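Local coordinates for protein glycosyl hydrolase BlGH5_18 (Bifidobacterium longum subsp. infantis, PDB 7LQX) that probably hydrolyses glycosidic bonds as a family GH5 glycoside hydrolase, consistent with a part in bacterial breakdown of N-glycans, at residues A[24-29]-A[307-312]. Residues are numbered along the deposited sequence; the frame is centred on the assembly and turned at random.
Sequences MRFGVN and WGVTWW
Arg25 and Trp307 meet where strands 25-29 and 306-312, the first and last of the eight parallel strands of the (beta/alpha)8 barrel, run side by side, and the two strands illustrate how such a barrel is closed. Their side chains point the same way, and CG of Arg25 sits over one face of the indole, 3.7 Å from the centroid of its six-membered ring, in a CH-pi contact. In the conformer described here, bends at chi2 and chi3 then carry the guanidinium past the ring, its plane turned 61° from the indole, to salt bridges with Asp61 and Asp100. Between the strands the backbone ladder alternates donors in the usual parallel fashion: Arg25 N gives to Trp307 O, Val309 N to Arg25 O, Gly27 N to Val309 O and Trp311 N to Gly27 O. Arg25, Thr310 and Asn29 share the inner face of the barrel; on the opposite face Phe26 and Val309 lie alongside each other under helix 342-354, CE2 of the ring 4.1 Å from CB of the valine. At the C-terminal ends of the strands, where (beta/alpha)8 glycoside hydrolases carry their active site, Asn29 and Trp312 both touch Glu276. Chi1 of -72° puts CG of Asn29 beside its own backbone N, letting ND2 reach Trp311 O (3.1 Å, from above the carbonyl plane), which that N also grips at 2.9 Å. OD1 accepts from Arg64, and ND2 also gives to Gln275 O. A leucine in place of Asn29 would probably leave Arg64 and Gln275 O without these partners and Trp311 O with the backbone N alone from this residue. The side chains of Asn29 and Trp312 cross at about a right angle, CB and CG of Asn29 each 3.3 Å from CE3 of Trp312.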
loop_
_atom_site.group_PDB
_atom_site.type_symbol
_atom_site.label_atom_id
_atom_site.label_comp_id
_atom_site.label_asym_id
_atom_site.label_seq_id
_atom_site.Cartn_x
_atom_site.Cartn_y
_atom_site.Cartn_z
HETATM N N MSE A 24 -14.085 11.911 -34.195
HETATM C CA MSE A 24 -14.270 11.929 -32.745
HETATM C C MSE A 24 -13.852 10.549 -32.242
HETATM O O MSE A 24 -14.294 9.536 -32.775
HETATM C CB MSE A 24 -15.727 12.159 -32.356
HETATM C CG MSE A 24 -15.964 12.104 -30.851
HETATM SE SE MSE A 24 -17.836 12.435 -30.383
HETATM C CE MSE A 24 -17.961 14.280 -30.936
ATOM N N ARG A 25 -13.036 10.511 -31.201
ATOM C CA ARG A 25 -12.478 9.254 -30.733
ATOM C C ARG A 25 -13.459 8.542 -29.809
ATOM O O ARG A 25 -14.149 9.172 -29.002
ATOM C CB ARG A 25 -11.171 9.526 -29.984
ATOM C CG ARG A 25 -10.184 10.464 -30.683
ATOM C CD ARG A 25 -9.547 9.848 -31.920
ATOM N NE ARG A 25 -9.023 8.513 -31.657
ATOM C CZ ARG A 25 -7.783 8.237 -31.260
ATOM N NH1 ARG A 25 -6.889 9.206 -31.076
ATOM N NH2 ARG A 25 -7.444 6.972 -31.054
ATOM N N PHE A 26 -13.519 7.216 -29.936
ATOM C CA PHE A 26 -14.342 6.374 -29.069
ATOM C C PHE A 26 -13.487 5.250 -28.503
ATOM O O PHE A 26 -12.803 4.549 -29.255
ATOM C CB PHE A 26 -15.578 5.831 -29.805
ATOM C CG PHE A 26 -16.673 6.845 -29.922
ATOM C CD1 PHE A 26 -16.661 7.803 -30.929
ATOM C CD2 PHE A 26 -17.691 6.879 -28.986
ATOM C CE1 PHE A 26 -17.666 8.750 -31.009
ATOM C CE2 PHE A 26 -18.690 7.821 -29.061
ATOM C CZ PHE A 26 -18.674 8.768 -30.063
ATOM N N GLY A 27 -13.499 5.105 -27.184
ATOM C CA GLY A 27 -12.684 4.091 -26.553
ATOM C C GLY A 27 -13.218 3.720 -25.187
ATOM O O GLY A 27 -14.323 4.109 -24.803
ATOM N N VAL A 28 -12.419 2.943 -24.453
ATOM C CA VAL A 28 -12.814 2.462 -23.135
ATOM C C VAL A 28 -11.672 2.611 -22.143
ATOM O O VAL A 28 -10.490 2.520 -22.489
ATOM C CB VAL A 28 -13.312 0.996 -23.135
ATOM C CG1 VAL A 28 -14.571 0.859 -23.958
ATOM C CG2 VAL A 28 -12.233 0.057 -23.638
ATOM N N ASN A 29 -12.054 2.845 -20.894
ATOM C CA ASN A 29 -11.174 2.663 -19.752
ATOM C C ASN A 29 -11.071 1.170 -19.507
ATOM O O ASN A 29 -12.075 0.516 -19.218
ATOM C CB ASN A 29 -11.781 3.378 -18.553
ATOM C CG ASN A 29 -11.687 4.886 -18.692
ATOM O OD1 ASN A 29 -10.626 5.460 -18.475
ATOM N ND2 ASN A 29 -12.792 5.527 -19.079
ATOM N N TRP A 307 -13.578 16.014 -28.249
ATOM C CA TRP A 307 -12.557 15.289 -28.991
ATOM C C TRP A 307 -12.773 13.789 -28.947
ATOM O O TRP A 307 -12.400 13.085 -29.891
ATOM C CB TRP A 307 -11.200 15.630 -28.362
ATOM C CG TRP A 307 -10.018 14.847 -28.821
ATOM C CD1 TRP A 307 -9.155 15.181 -29.819
ATOM C CD2 TRP A 307 -9.518 13.633 -28.251
ATOM N NE1 TRP A 307 -8.167 14.234 -29.931
ATOM C CE2 TRP A 307 -8.367 13.274 -28.978
ATOM C CE3 TRP A 307 -9.937 12.809 -27.208
ATOM C CZ2 TRP A 307 -7.633 12.130 -28.694
ATOM C CZ3 TRP A 307 -9.205 11.675 -26.932
ATOM C CH2 TRP A 307 -8.069 11.345 -27.667
ATOM N N GLY A 308 -13.341 13.283 -27.870
ATOM C CA GLY A 308 -13.499 11.848 -27.725
ATOM C C GLY A 308 -14.287 11.508 -26.484
ATOM O O GLY A 308 -14.430 12.325 -25.572
ATOM N N VAL A 309 -14.801 10.275 -26.470
ATOM C CA VAL A 309 -15.579 9.728 -25.366
ATOM C C VAL A 309 -14.970 8.382 -25.012
ATOM O O VAL A 309 -14.799 7.528 -25.887
ATOM C CB VAL A 309 -17.062 9.540 -25.748
ATOM C CG1 VAL A 309 -17.827 8.920 -24.578
ATOM C CG2 VAL A 309 -17.673 10.859 -26.196
ATOM N N THR A 310 -14.656 8.193 -23.737
ATOM C CA THR A 310 -14.034 6.966 -23.244
ATOM C C THR A 310 -14.888 6.426 -22.111
ATOM O O THR A 310 -14.946 7.015 -21.030
ATOM C CB THR A 310 -12.594 7.248 -22.819
ATOM O OG1 THR A 310 -11.929 7.923 -23.902
ATOM C CG2 THR A 310 -11.856 5.976 -22.471
ATOM N N TRP A 311 -15.578 5.323 -22.380
ATOM C CA TRP A 311 -16.554 4.809 -21.429
ATOM C C TRP A 311 -15.842 4.194 -20.224
ATOM O O TRP A 311 -14.801 3.549 -20.365
ATOM C CB TRP A 311 -17.508 3.784 -22.104
ATOM C CG TRP A 311 -18.779 3.743 -21.319
ATOM C CD1 TRP A 311 -19.135 2.842 -20.352
ATOM C CD2 TRP A 311 -19.833 4.705 -21.376
ATOM N NE1 TRP A 311 -20.354 3.186 -19.817
ATOM C CE2 TRP A 311 -20.801 4.328 -20.427
ATOM C CE3 TRP A 311 -20.059 5.850 -22.149
ATOM C CZ2 TRP A 311 -21.965 5.057 -20.223
ATOM C CZ3 TRP A 311 -21.216 6.569 -21.940
ATOM C CH2 TRP A 311 -22.151 6.173 -20.983
ATOM N N TRP A 312 -16.381 4.434 -19.026
ATOM C CA TRP A 312 -15.969 3.714 -17.821
ATOM C C TRP A 312 -17.033 2.643 -17.573
ATOM O O TRP A 312 -18.135 2.979 -17.141
ATOM C CB TRP A 312 -15.850 4.632 -16.589
ATOM C CG TRP A 312 -15.268 3.809 -15.499
ATOM C CD1 TRP A 312 -15.929 2.909 -14.720
ATOM C CD2 TRP A 312 -13.888 3.721 -15.132
ATOM N NE1 TRP A 312 -15.049 2.264 -13.891
ATOM C CE2 TRP A 312 -13.789 2.751 -14.117
ATOM C CE3 TRP A 312 -12.726 4.378 -15.556
ATOM C CZ2 TRP A 312 -12.571 2.416 -13.522
ATOM C CZ3 TRP A 312 -11.522 4.049 -14.968
ATOM C CH2 TRP A 312 -11.452 3.073 -13.962
#